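Local coordinates for cell division control protein 4 (Saccharomyces cerevisiae, PDB 3V7D), which recognises phosphorylated target proteins as the F-box substrate receptor of an SCF ubiquitin ligase, directing them, including the CDK inhibitor SIC1, to ubiquitination and proteasomal degradation, at residues B[18-23]-B[46-51]; B[185-190]-B[195-200]; B[362-367]-B[383-388]. The protein carries 1 engineered substitution. All blocks are in the same frame, centred on the assembly; numbering follows the deposited sequence.

Contact 1. Residues B[18-23]-B[46-51]; sequences LPFEIS and NKIIRK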
# COMPACT_ATOMS: atom_id res chain seq x y z
N LEU B 18 -22.98 22.47 -15.57
CA LEU B 18 -22.07 21.76 -16.47
C LEU B 18 -22.44 20.29 -16.60
O LEU B 18 -23.09 19.73 -15.71
CB LEU B 18 -20.63 21.90 -15.98
CG LEU B 18 -19.98 23.27 -16.19
CD1 LEU B 18 -18.69 23.37 -15.38
CD2 LEU B 18 -19.72 23.51 -17.67
N PRO B 19 -22.05 19.65 -17.72
CA PRO B 19 -22.25 18.21 -17.85
C PRO B 19 -21.49 17.47 -16.75
O PRO B 19 -20.44 17.93 -16.33
CB PRO B 19 -21.65 17.89 -19.22
CG PRO B 19 -21.76 19.18 -19.98
CD PRO B 19 -21.52 20.25 -18.95
N PHE B 20 -22.04 16.34 -16.31
CA PHE B 20 -21.51 15.58 -15.18
C PHE B 20 -20.00 15.31 -15.23
O PHE B 20 -19.29 15.52 -14.25
CB PHE B 20 -22.27 14.26 -15.03
CG PHE B 20 -21.72 13.35 -13.96
CD1 PHE B 20 -21.92 13.63 -12.61
CD2 PHE B 20 -21.00 12.22 -14.30
CE1 PHE B 20 -21.42 12.80 -11.63
CE2 PHE B 20 -20.49 11.38 -13.32
CZ PHE B 20 -20.70 11.67 -11.98
N GLU B 21 -19.51 14.85 -16.38
CA GLU B 21 -18.10 14.51 -16.53
C GLU B 21 -17.20 15.73 -16.30
O GLU B 21 -16.10 15.60 -15.76
CB GLU B 21 -17.83 13.89 -17.90
CG GLU B 21 -18.64 12.63 -18.18
CD GLU B 21 -18.27 11.48 -17.25
OE1 GLU B 21 -17.15 11.48 -16.70
OE2 GLU B 21 -19.12 10.57 -17.08
N ILE B 22 -17.67 16.90 -16.71
CA ILE B 22 -16.90 18.12 -16.55
C ILE B 22 -16.87 18.60 -15.10
O ILE B 22 -15.82 19.03 -14.61
CB ILE B 22 -17.42 19.24 -17.48
CG1 ILE B 22 -17.29 18.80 -18.94
CG2 ILE B 22 -16.65 20.54 -17.25
CD1 ILE B 22 -17.68 19.86 -19.93
N SER B 23 -18.00 18.52 -14.42
CA SER B 23 -18.03 18.89 -13.00
C SER B 23 -17.18 17.90 -12.21
O SER B 23 -16.60 18.24 -11.19
CB SER B 23 -19.47 18.90 -12.47
OG SER B 23 -20.20 19.98 -13.01
N ASN B 46 -24.32 17.25 -3.48
CA ASN B 46 -24.18 16.03 -2.70
C ASN B 46 -24.39 14.81 -3.59
O ASN B 46 -23.61 13.85 -3.54
CB ASN B 46 -25.19 16.02 -1.55
CG ASN B 46 -24.95 14.88 -0.57
OD1 ASN B 46 -25.48 13.78 -0.73
ND2 ASN B 46 -24.16 15.15 0.47
N LYS B 47 -25.42 14.87 -4.42
CA LYS B 47 -25.75 13.77 -5.32
C LYS B 47 -24.64 13.56 -6.35
O LYS B 47 -24.21 12.42 -6.59
CB LYS B 47 -27.08 14.04 -6.02
CG LYS B 47 -27.66 12.83 -6.75
CD LYS B 47 -28.87 13.22 -7.59
CE LYS B 47 -30.07 13.58 -6.74
NZ LYS B 47 -30.70 12.39 -6.11
N ILE B 48 -24.17 14.65 -6.95
CA ILE B 48 -23.13 14.59 -7.97
C ILE B 48 -21.83 13.94 -7.46
O ILE B 48 -21.25 13.09 -8.13
CB ILE B 48 -22.82 16.01 -8.52
CG1 ILE B 48 -23.98 16.49 -9.41
CG2 ILE B 48 -21.52 16.01 -9.31
CD1 ILE B 48 -23.80 17.91 -9.91
N ILE B 49 -21.39 14.35 -6.28
CA ILE B 49 -20.15 13.83 -5.70
C ILE B 49 -20.25 12.35 -5.34
O ILE B 49 -19.34 11.56 -5.62
CB ILE B 49 -19.73 14.64 -4.46
CG1 ILE B 49 -19.37 16.07 -4.88
CG2 ILE B 49 -18.57 13.97 -3.74
CD1 ILE B 49 -19.22 17.02 -3.72
N ARG B 50 -21.36 11.96 -4.72
CA ARG B 50 -21.53 10.58 -4.28
C ARG B 50 -21.87 9.64 -5.44
O ARG B 50 -22.15 8.46 -5.23
CB ARG B 50 -22.60 10.50 -3.19
CG ARG B 50 -22.23 11.31 -1.95
CD ARG B 50 -23.40 11.43 -1.00
NE ARG B 50 -23.86 10.13 -0.53
CZ ARG B 50 -25.02 9.94 0.11
NH1 ARG B 50 -25.83 10.96 0.34
NH2 ARG B 50 -25.36 8.72 0.50
N LYS B 51 -21.82 10.17 -6.65
CA LYS B 51 -22.17 9.42 -7.84
C LYS B 51 -20.94 8.70 -8.42
O LYS B 51 -21.05 7.60 -8.95
CB LYS B 51 -22.72 10.38 -8.89
CG LYS B 51 -23.97 9.93 -9.61
CD LYS B 51 -24.39 11.03 -10.58
CE LYS B 51 -25.64 10.68 -11.37
NZ LYS B 51 -26.88 10.80 -10.56
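This is a small apolar surface contact within the F-box, in which Phe20 lies against Ile48 and Lys51. It joins the start of helix 20-27 to the end of helix 43-49 and the turn that follows it. No hydrogen bond crosses it, and the two segments bury only 179 Å².

The Phe20 ring does most of the touching. CG stands anti to the backbone N (chi1 175°), and the ring reaches across the gap from there. Phe20 CE1 comes to 3.5 Å from the backbone O of Ile48, which approaches the rim of the ring, almost level with it. Phe20 CE1 is also 4.0 Å from Ile48 CG2, the short branch of that side chain. On Lys51 the aliphatic part makes the contact: CD lies obliquely 3.6 Å from Phe20 CE1, and CB packs near CE1 and CZ. Beyond CD the Lys51 chain turns off, and its amine takes no part.

Behind this interface, Arg50 NH1 bonds Asn46 OD1 at 3.0 Å, and Arg50 NH2 forms a salt bridge with Asp89 of helix 87-106. Ile48 also packs on Phe27, further along helix 20-27, while Ile49 points away and packs on Ile35 and Leu39 of helix 32-39.

Contact 2. Residues B[185-190]-B[195-200]; sequences VRVWDI and CTHVFE. Unlike the reference sequence in segment 195-200: Glu200 (reference Lys).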
# COMPACT_ATOMS: atom_id res chain seq x y z
N VAL B 185 7.22 -29.58 12.12
CA VAL B 185 6.35 -28.55 11.59
C VAL B 185 4.96 -28.80 12.16
O VAL B 185 4.43 -29.90 12.02
CB VAL B 185 6.29 -28.60 10.05
CG1 VAL B 185 5.37 -27.52 9.52
CG2 VAL B 185 7.68 -28.47 9.46
N ARG B 186 4.39 -27.80 12.81
CA ARG B 186 3.10 -27.99 13.47
C ARG B 186 2.00 -27.08 12.92
O ARG B 186 2.23 -25.90 12.66
CB ARG B 186 3.24 -27.80 14.98
CG ARG B 186 3.74 -29.04 15.72
CD ARG B 186 3.88 -28.75 17.20
NE ARG B 186 4.01 -29.96 18.00
CZ ARG B 186 5.16 -30.59 18.22
NH1 ARG B 186 6.28 -30.13 17.69
NH2 ARG B 186 5.18 -31.69 18.97
N VAL B 187 0.82 -27.65 12.76
CA VAL B 187 -0.36 -26.90 12.33
C VAL B 187 -1.27 -26.72 13.54
O VAL B 187 -1.52 -27.67 14.28
CB VAL B 187 -1.13 -27.64 11.23
CG1 VAL B 187 -2.35 -26.84 10.80
CG2 VAL B 187 -0.22 -27.93 10.04
N TRP B 188 -1.75 -25.50 13.75
CA TRP B 188 -2.57 -25.20 14.92
C TRP B 188 -3.91 -24.60 14.53
O TRP B 188 -4.03 -23.91 13.51
CB TRP B 188 -1.84 -24.21 15.84
CG TRP B 188 -0.43 -24.59 16.19
CD1 TRP B 188 0.66 -24.48 15.39
CD2 TRP B 188 0.04 -25.11 17.44
NE1 TRP B 188 1.79 -24.90 16.05
CE2 TRP B 188 1.43 -25.30 17.32
CE3 TRP B 188 -0.59 -25.44 18.65
CZ2 TRP B 188 2.20 -25.80 18.36
CZ3 TRP B 188 0.19 -25.94 19.68
CH2 TRP B 188 1.57 -26.11 19.53
N ASP B 189 -4.93 -24.87 15.34
CA ASP B 189 -6.22 -24.23 15.20
C ASP B 189 -6.46 -23.38 16.45
O ASP B 189 -6.65 -23.91 17.54
CB ASP B 189 -7.33 -25.28 15.05
CG ASP B 189 -8.69 -24.66 14.74
OD1 ASP B 189 -9.10 -23.70 15.43
OD2 ASP B 189 -9.36 -25.14 13.81
N ILE B 190 -6.45 -22.06 16.27
CA ILE B 190 -6.63 -21.14 17.39
C ILE B 190 -7.98 -21.33 18.08
O ILE B 190 -8.08 -21.33 19.31
CB ILE B 190 -6.48 -19.68 16.94
CG1 ILE B 190 -5.04 -19.40 16.52
CG2 ILE B 190 -6.88 -18.72 18.06
CD1 ILE B 190 -4.80 -17.98 16.04
N CYS B 195 -2.99 -28.07 18.83
CA CYS B 195 -2.28 -28.49 17.64
C CYS B 195 -3.08 -29.58 16.94
O CYS B 195 -3.57 -30.51 17.58
CB CYS B 195 -0.90 -29.03 18.01
SG CYS B 195 0.04 -29.65 16.60
N THR B 196 -3.23 -29.46 15.62
CA THR B 196 -3.99 -30.45 14.86
C THR B 196 -3.08 -31.43 14.12
O THR B 196 -3.46 -32.59 13.91
CB THR B 196 -4.97 -29.80 13.87
OG1 THR B 196 -4.26 -28.88 13.02
CG2 THR B 196 -6.07 -29.05 14.61
N HIS B 197 -1.90 -30.98 13.72
CA HIS B 197 -0.97 -31.82 12.98
C HIS B 197 0.48 -31.58 13.40
O HIS B 197 0.90 -30.44 13.59
CB HIS B 197 -1.10 -31.58 11.47
CG HIS B 197 -2.48 -31.80 10.94
ND1 HIS B 197 -3.51 -30.90 11.13
CD2 HIS B 197 -3.00 -32.82 10.21
CE1 HIS B 197 -4.60 -31.36 10.55
NE2 HIS B 197 -4.32 -32.52 9.98
N VAL B 198 1.24 -32.66 13.54
CA VAL B 198 2.68 -32.57 13.73
C VAL B 198 3.40 -33.30 12.60
O VAL B 198 3.33 -34.52 12.50
CB VAL B 198 3.12 -33.17 15.07
CG1 VAL B 198 4.63 -33.05 15.24
CG2 VAL B 198 2.40 -32.50 16.23
N PHE B 199 4.07 -32.54 11.74
CA PHE B 199 4.79 -33.12 10.60
C PHE B 199 6.28 -33.27 10.90
O PHE B 199 6.99 -32.28 11.08
CB PHE B 199 4.61 -32.27 9.34
CG PHE B 199 3.19 -32.17 8.87
CD1 PHE B 199 2.24 -33.10 9.26
CD2 PHE B 199 2.80 -31.14 8.02
CE1 PHE B 199 0.93 -33.01 8.81
CE2 PHE B 199 1.50 -31.04 7.57
CZ PHE B 199 0.56 -31.98 7.97
N GLU B 200 6.75 -34.51 10.93
CA GLU B 200 8.17 -34.77 11.11
C GLU B 200 8.79 -35.09 9.75
O GLU B 200 8.08 -35.43 8.81
CB GLU B 200 8.40 -35.91 12.11
CG GLU B 200 7.83 -35.63 13.50
CD GLU B 200 8.19 -36.70 14.52
OE1 GLU B 200 9.10 -37.51 14.24
OE2 GLU B 200 7.57 -36.72 15.60
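Trp188 lays one face of its six-membered ring under Cys195. The CB of Cys195 is 3.8 Å from the centroid of the Trp188 six-membered ring, 21° off the normal, a CH-pi contact. Cys195 SG stands above the same face at a longer 4.5 Å from the Trp188 centroid. The sulfur is anti to the backbone N (chi1 177°), and this turns it toward Arg186, with SG 3.9 Å from Arg186 CG.

Arg186 and Val198 lie side by side on the same sheet face as Trp188. Val198 CG1 sits over the centre of the guanidinium face, and Val198 CG2 is 3.5 Å from Arg186 NE. The charged end is held by a salt bridge from NH1 to Asp182. The indole NE1 of Trp188 bonds Ser178 OG.

On the other face, Val187 packs beside His197, their CB atoms 3.9 Å apart. Val185 CB comes to 4.1 Å from Phe199 CB. The Phe199 ring also meets the Trp232 ring, their planes at about 20°, and the His197 ring meets Tyr261.

Backbone bonds join the strands in antiparallel register. Val185 and Phe199 bond both ways. Val187 N bonds His197 O, and Val187 O takes Thr196 N at 2.8 Å and, weakly, His197 N at 3.4 Å.

Two residues, Thr196 and His197, thus face Val187. This is a classic beta bulge, in the hairpin that links strand 185-189, which ends WD repeat 2, to strand 194-199, the next strand of the same blade of a WD40 beta-propeller, with strand 251-253 added beyond it.

Contact 3. Residues B[362-367]-B[383-388]; sequences DKFLVS and SRKFSY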
# COMPACT_ATOMS: atom_id res chain seq x y z
N ASP B 362 4.15 -1.34 -1.93
CA ASP B 362 3.78 -1.04 -3.31
C ASP B 362 4.80 -0.17 -4.04
O ASP B 362 5.06 -0.37 -5.22
CB ASP B 362 2.39 -0.39 -3.39
CG ASP B 362 1.26 -1.38 -3.15
OD1 ASP B 362 1.42 -2.56 -3.52
OD2 ASP B 362 0.22 -0.97 -2.59
N LYS B 363 5.40 0.79 -3.34
CA LYS B 363 6.33 1.71 -3.99
C LYS B 363 7.78 1.64 -3.49
O LYS B 363 8.69 2.14 -4.15
CB LYS B 363 5.81 3.15 -3.94
CG LYS B 363 5.84 3.78 -2.57
CD LYS B 363 5.12 5.13 -2.57
CE LYS B 363 5.89 6.19 -3.36
NZ LYS B 363 5.34 7.56 -3.15
N PHE B 364 8.00 1.01 -2.34
CA PHE B 364 9.35 0.96 -1.76
C PHE B 364 9.87 -0.45 -1.52
O PHE B 364 9.17 -1.28 -0.94
CB PHE B 364 9.38 1.69 -0.41
CG PHE B 364 9.01 3.14 -0.48
CD1 PHE B 364 9.69 4.01 -1.32
CD2 PHE B 364 8.01 3.65 0.34
CE1 PHE B 364 9.35 5.36 -1.36
CE2 PHE B 364 7.67 4.98 0.31
CZ PHE B 364 8.34 5.85 -0.55
N LEU B 365 11.09 -0.72 -1.96
CA LEU B 365 11.86 -1.83 -1.41
C LEU B 365 12.63 -1.23 -0.24
O LEU B 365 13.28 -0.20 -0.39
CB LEU B 365 12.84 -2.42 -2.43
CG LEU B 365 13.83 -3.45 -1.87
CD1 LEU B 365 13.12 -4.71 -1.39
CD2 LEU B 365 14.91 -3.80 -2.89
N VAL B 366 12.53 -1.85 0.93
CA VAL B 366 13.21 -1.32 2.11
C VAL B 366 14.16 -2.34 2.71
O VAL B 366 13.82 -3.52 2.86
CB VAL B 366 12.21 -0.84 3.18
CG1 VAL B 366 12.94 -0.07 4.28
CG2 VAL B 366 11.14 0.03 2.56
N SER B 367 15.36 -1.89 3.05
CA SER B 367 16.39 -2.77 3.59
C SER B 367 17.02 -2.18 4.85
O SER B 367 17.16 -0.95 4.98
CB SER B 367 17.47 -3.02 2.55
OG SER B 367 18.08 -1.80 2.16
N SER B 383 15.91 3.34 -7.60
CA SER B 383 16.53 4.62 -7.30
C SER B 383 16.36 4.89 -5.80
O SER B 383 15.44 4.36 -5.17
CB SER B 383 15.91 5.75 -8.13
OG SER B 383 14.56 5.98 -7.77
N ARG B 384 17.25 5.70 -5.25
CA ARG B 384 17.26 5.96 -3.81
C ARG B 384 16.13 6.89 -3.39
O ARG B 384 16.03 8.01 -3.88
CB ARG B 384 18.62 6.53 -3.40
CG ARG B 384 19.76 5.54 -3.57
CD ARG B 384 21.12 6.17 -3.28
NE ARG B 384 22.21 5.21 -3.46
CZ ARG B 384 22.77 4.51 -2.48
NH1 ARG B 384 22.35 4.67 -1.23
NH2 ARG B 384 23.74 3.66 -2.74
N LYS B 385 15.29 6.43 -2.47
CA LYS B 385 14.14 7.23 -2.05
C LYS B 385 14.32 7.80 -0.65
O LYS B 385 13.98 8.95 -0.40
CB LYS B 385 12.85 6.41 -2.11
CG LYS B 385 12.62 5.74 -3.45
CD LYS B 385 12.65 6.75 -4.58
CE LYS B 385 11.45 7.66 -4.54
NZ LYS B 385 11.29 8.38 -5.84
N PHE B 386 14.86 7.00 0.26
CA PHE B 386 15.14 7.48 1.61
C PHE B 386 16.28 6.74 2.30
O PHE B 386 16.67 5.65 1.91
CB PHE B 386 13.88 7.52 2.49
CG PHE B 386 13.18 6.19 2.65
CD1 PHE B 386 13.63 5.26 3.57
CD2 PHE B 386 12.04 5.91 1.92
CE1 PHE B 386 12.97 4.05 3.74
CE2 PHE B 386 11.37 4.70 2.08
CZ PHE B 386 11.84 3.77 2.99
N SER B 387 16.82 7.37 3.34
CA SER B 387 17.95 6.83 4.07
C SER B 387 17.82 7.22 5.54
O SER B 387 17.65 8.40 5.86
CB SER B 387 19.26 7.38 3.49
OG SER B 387 20.37 6.94 4.25
N TYR B 388 17.90 6.23 6.42
CA TYR B 388 17.83 6.49 7.86
C TYR B 388 18.89 5.73 8.63
O TYR B 388 19.42 4.72 8.14
CB TYR B 388 16.44 6.15 8.41
CG TYR B 388 15.32 7.00 7.85
CD1 TYR B 388 15.17 8.33 8.22
CD2 TYR B 388 14.42 6.46 6.94
CE1 TYR B 388 14.15 9.10 7.70
CE2 TYR B 388 13.39 7.22 6.42
CZ TYR B 388 13.26 8.54 6.80
OH TYR B 388 12.23 9.29 6.28
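Phe386 points from CB toward strand 364-369, and its ring ends against Phe364 and Val366. CG sits between the backbone N and the carbonyl carbon (chi1 58°), which swings the ring across the gap. One side of the ring leads to Phe386 CE2, which stands over the centre of the Phe364 face, 3.8 Å from Phe364 CG. At the tip, Phe386 CZ meets Val366 CG2 at 3.8 Å. Phe386 CE1 lies 4.2 Å from Val366 CG1.

The two rings form a T-shaped pair. Phe386 gives the edge and Phe364 the face, with centroids 5.1 Å apart and planes at 78°. The opposite face of Phe364 is covered by CG of its own neighbour Lys363.

The two strands belong to one blade of the WD40 propeller, but they are not adjacent in the sheet. Strand 373-378 runs between them, and the axes of segments 364-367 and 384-388 come no nearer than 8.7 Å. The side chains bridge over this middle strand. A classic beta bulge places both Lys385 and Phe386 opposite Gly376.

Lys385 uses only its inner carbons here. Lys385 CB is 3.7 Å from Phe364 CE1, CG touches the same atom, and the chain then bends away. Leu419 packs on both Phe364 and Phe386, and Val366 also touches Phe399 and Val401 of strand 396-401.

The three contacts follow one another along the chain and do not touch. Contact 1 lies in the F-box, the part that in this family binds Skp1, and residues of its segments pack on another protein chain of the assembly. Contacts 2 and 3 lie in the WD-repeat propeller, the part that in this family recognises the phosphorylated target. They belong to different blades, with centres 37 Å apart, on opposite sides of the chain's centre. Contact 3 is closer to the F-box: its nearest atoms are about 23 Å from those of contact 1, against about 37 Å for contact 2. The centres of contacts 1 and 2 are 55 Å apart.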